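PDB 4AXH: (R)-specific secondary-alkylsulfatase from Pseudomonas sp., which hydrolyses (R)-secondary alkyl sulfates with strict inversion of configuration, using zinc, to give (S)-secondary alcohols and sulfate. Local coordinates for residues L146-T151 with V176-H181. Numbering follows the deposited sequence.
With ZN (zinc ion), chain D.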
ATOM      1  N   LEU A 146      28.742 -20.071   1.906  1.00 32.17           N
ATOM      2  CA  LEU A 146      27.356 -20.333   2.222  1.00 29.50           C
ATOM      3  C   LEU A 146      26.440 -19.253   1.706  1.00 35.99           C
ATOM      4  O   LEU A 146      26.736 -18.060   1.790  1.00 35.67           O
ATOM      5  CB  LEU A 146      27.236 -20.412   3.738  1.00 27.31           C
ATOM      6  CG  LEU A 146      27.159 -21.744   4.396  1.00 29.40           C
ATOM      7  CD1 LEU A 146      28.333 -22.615   4.063  1.00 29.17           C
ATOM      8  CD2 LEU A 146      27.061 -21.561   5.880  1.00 29.73           C
ATOM      9  N   ILE A 147      25.311 -19.670   1.172  1.00 34.25           N
ATOM     10  CA  ILE A 147      24.267 -18.720   0.800  1.00 32.83           C
ATOM     11  C   ILE A 147      23.106 -19.036   1.708  1.00 32.04           C
ATOM     12  O   ILE A 147      22.575 -20.142   1.667  1.00 29.10           O
ATOM     13  CB  ILE A 147      23.977 -18.377  -0.709  1.00 35.40           C
ATOM     14  CG1 ILE A 147      22.496 -18.185  -0.999  1.00 35.89           C
ATOM     15  CG2 ILE A 147      24.683 -19.265  -1.754  1.00 34.13           C
ATOM     16  CD1 ILE A 147      22.024 -16.843  -0.673  1.00 43.74           C
ATOM     17  N   ASP A 148      22.890 -18.116   2.668  1.00 27.39           N
ATOM     18  CA  ASP A 148      21.931 -18.105   3.760  1.00 26.06           C
ATOM     19  C   ASP A 148      22.301 -18.972   4.950  1.00 31.95           C
ATOM     20  O   ASP A 148      23.132 -19.894   4.844  1.00 29.85           O
ATOM     21  CB  ASP A 148      20.470 -18.203   3.300  1.00 27.41           C
ATOM     22  CG  ASP A 148      20.065 -17.015   2.463  1.00 28.57           C
ATOM     23  OD1 ASP A 148      20.758 -15.983   2.528  1.00 26.09           O
ATOM     24  OD2 ASP A 148      19.077 -17.127   1.715  1.00 31.41           O
ATOM     25  N   THR A 149      21.712 -18.638   6.118  1.00 30.66           N
ATOM     26  CA  THR A 149      22.037 -19.291   7.384  1.00 31.05           C
ATOM     27  C   THR A 149      20.802 -19.834   8.134  1.00 36.08           C
ATOM     28  O   THR A 149      20.844 -19.997   9.361  1.00 35.78           O
ATOM     29  CB  THR A 149      22.798 -18.276   8.238  1.00 34.01           C
ATOM     30  OG1 THR A 149      21.906 -17.210   8.527  1.00 33.09           O
ATOM     31  CG2 THR A 149      24.052 -17.727   7.552  1.00 27.30           C
ATOM     32  N   LEU A 150      19.705 -20.110   7.390  1.00 30.72           N
ATOM     33  CA  LEU A 150      18.424 -20.588   7.909  1.00 28.06           C
ATOM     34  C   LEU A 150      17.791 -19.581   8.930  1.00 32.31           C
ATOM     35  O   LEU A 150      18.296 -18.461   9.079  1.00 32.23           O
ATOM     36  CB  LEU A 150      18.522 -22.031   8.452  1.00 27.15           C
ATOM     37  CG  LEU A 150      19.166 -23.130   7.570  1.00 29.57           C
ATOM     38  CD1 LEU A 150      19.139 -24.474   8.271  1.00 27.59           C
ATOM     39  CD2 LEU A 150      18.478 -23.256   6.223  1.00 25.27           C
ATOM     40  N   THR A 151      16.682 -19.974   9.603  1.00 26.18           N
ATOM     41  CA  THR A 151      15.905 -19.135  10.523  1.00 24.41           C
ATOM     42  C   THR A 151      16.480 -19.080  11.937  1.00 28.18           C
ATOM     43  O   THR A 151      16.345 -18.055  12.614  1.00 28.68           O
ATOM     44  CB  THR A 151      14.443 -19.673  10.605  1.00 24.58           C
ATOM     45  OG1 THR A 151      14.000 -20.064   9.318  1.00 23.63           O
ATOM     46  CG2 THR A 151      13.484 -18.687  11.162  1.00 22.02           C
ATOM     47  N   VAL A 176      26.655 -15.439   2.325  1.00 34.07           N
ATOM     48  CA  VAL A 176      25.838 -14.551   1.493  1.00 32.90           C
ATOM     49  C   VAL A 176      24.444 -14.538   2.092  1.00 35.24           C
ATOM     50  O   VAL A 176      23.859 -15.585   2.309  1.00 35.46           O
ATOM     51  CB  VAL A 176      25.794 -14.988   0.011  1.00 36.92           C
ATOM     52  CG1 VAL A 176      24.916 -14.057  -0.825  1.00 36.23           C
ATOM     53  CG2 VAL A 176      27.192 -15.065  -0.582  1.00 37.68           C
ATOM     54  N   TYR A 177      23.926 -13.349   2.376  1.00 31.99           N
ATOM     55  CA  TYR A 177      22.568 -13.124   2.859  1.00 30.42           C
ATOM     56  C   TYR A 177      21.838 -12.742   1.598  1.00 34.97           C
ATOM     57  O   TYR A 177      22.094 -11.658   1.075  1.00 37.25           O
ATOM     58  CB  TYR A 177      22.495 -11.952   3.857  1.00 30.36           C
ATOM     59  CG  TYR A 177      23.184 -12.156   5.193  1.00 34.96           C
ATOM     60  CD1 TYR A 177      23.201 -13.407   5.816  1.00 36.69           C
ATOM     61  CD2 TYR A 177      23.740 -11.080   5.884  1.00 36.76           C
ATOM     62  CE1 TYR A 177      23.788 -13.587   7.071  1.00 35.00           C
ATOM     63  CE2 TYR A 177      24.301 -11.246   7.155  1.00 37.55           C
ATOM     64  CZ  TYR A 177      24.328 -12.501   7.741  1.00 39.83           C
ATOM     65  OH  TYR A 177      24.893 -12.669   8.984  1.00 36.41           O
ATOM     66  N   SER A 178      20.993 -13.634   1.059  1.00 29.95           N
ATOM     67  CA  SER A 178      20.247 -13.358  -0.172  1.00 29.42           C
ATOM     68  C   SER A 178      19.367 -12.101  -0.037  1.00 33.17           C
ATOM     69  O   SER A 178      19.280 -11.310  -0.976  1.00 35.66           O
ATOM     70  CB  SER A 178      19.396 -14.560  -0.575  1.00 31.36           C
ATOM     71  OG  SER A 178      18.354 -14.847   0.350  1.00 39.10           O
ATOM     72  N   HIS A 179      18.710 -11.940   1.124  1.00 25.51           N
ATOM     73  CA  HIS A 179      17.798 -10.830   1.400  1.00 23.93           C
ATOM     74  C   HIS A 179      17.553 -10.648   2.912  1.00 28.25           C
ATOM     75  O   HIS A 179      17.936 -11.511   3.729  1.00 26.18           O
ATOM     76  CB  HIS A 179      16.454 -10.992   0.625  1.00 22.85           C
ATOM     77  CG  HIS A 179      15.662 -12.216   0.974  1.00 24.08           C
ATOM     78  ND1 HIS A 179      16.116 -13.485   0.654  1.00 24.87           N
ATOM     79  CD2 HIS A 179      14.442 -12.319   1.548  1.00 23.68           C
ATOM     80  CE1 HIS A 179      15.162 -14.311   1.046  1.00 23.46           C
ATOM     81  NE2 HIS A 179      14.137 -13.657   1.603  1.00 23.32           N
ATOM     82  N   SER A 180      16.873  -9.535   3.256  1.00 24.97           N
ATOM     83  CA  SER A 180      16.558  -9.134   4.622  1.00 25.21           C
ATOM     84  C   SER A 180      15.403  -9.889   5.336  1.00 33.25           C
ATOM     85  O   SER A 180      14.647  -9.253   6.068  1.00 35.65           O
ATOM     86  CB  SER A 180      16.386  -7.622   4.698  1.00 25.22           C
ATOM     87  OG  SER A 180      15.329  -7.202   3.858  1.00 35.70           O
ATOM     88  N   HIS A 181      15.295 -11.232   5.184  1.00 28.09           N
ATOM     89  CA  HIS A 181      14.271 -12.006   5.909  1.00 26.40           C
ATOM     90  C   HIS A 181      14.886 -12.930   6.947  1.00 30.82           C
ATOM     91  O   HIS A 181      15.935 -13.522   6.696  1.00 30.57           O
ATOM     92  CB  HIS A 181      13.326 -12.764   4.979  1.00 25.97           C
ATOM     93  CG  HIS A 181      12.359 -11.894   4.233  1.00 28.18           C
ATOM     94  ND1 HIS A 181      11.825 -12.290   3.016  1.00 30.39           N
ATOM     95  CD2 HIS A 181      11.873 -10.669   4.537  1.00 28.55           C
ATOM     96  CE1 HIS A 181      11.042 -11.288   2.626  1.00 29.51           C
ATOM     97  NE2 HIS A 181      11.020 -10.303   3.524  1.00 28.69           N
TER
HETATM   98 ZN    ZN D 701      12.102 -14.053   1.854  1.00 39.46          ZN
HETATM   99  O   HOH W   1      11.649 -15.404   3.379  1.00 31.68           O
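I147 and V176 form a parallel beta bridge where two neighbouring strands of the metallo-beta-lactamase domain end, and just beyond it D148 grips the start of the zinc-binding loop. Two backbone bonds set the register: V176 N donates to L146 O at 2.7 Å, and D148 N donates to V176 O, again at 2.7 Å. On one face of the sheet the CB atoms of I147 and V176 meet at 3.9 Å, while CD1 of I147 reaches forward to CB of S178.

Past the bridge the carboxylate of D148 takes over from the backbone. The side chain of D148, with CG anti to its own carbonyl carbon (chi1 -63°), runs forward to S178, and its carboxylate holds that residue twice, using the syn lone pair of each oxygen. S178 N reaches D148 OD1 at 2.8 Å in an almost straight bond (172° at the hydrogen), and the hydroxyl S178 OG donates to D148 OD2, also at 2.8 Å. S178 OG in turn accepts a hydrogen bond from ND1 of H179 (2.6 Å), the oxygen lying 18° out of the imidazole plane. With ND1 held in this way, the other ring nitrogen, NE2 of H179, binds zinc at 2.1 Å, a pairing that probably helps fix the turn of the imidazole. ND1 of H181 binds alongside; E291, D310 and a water complete the site. D148 thus acts from the second shell, and since D148 OD2 is also hydrogen-bonded to ND1 of H184, a ligand of the other zinc, its carboxylate is linked to ligands of both metals. H179 and H181 belong to the HxHxDH signature of the superfamily.

Around this junction, strand 135-138 flanks 144-147 on one side and strand 203-207 flanks 172-176 on the other, with Y177 packing on V204 and A206. Helix 182-185 follows directly from H181 at its N-cap, and its residue H184 touches S178.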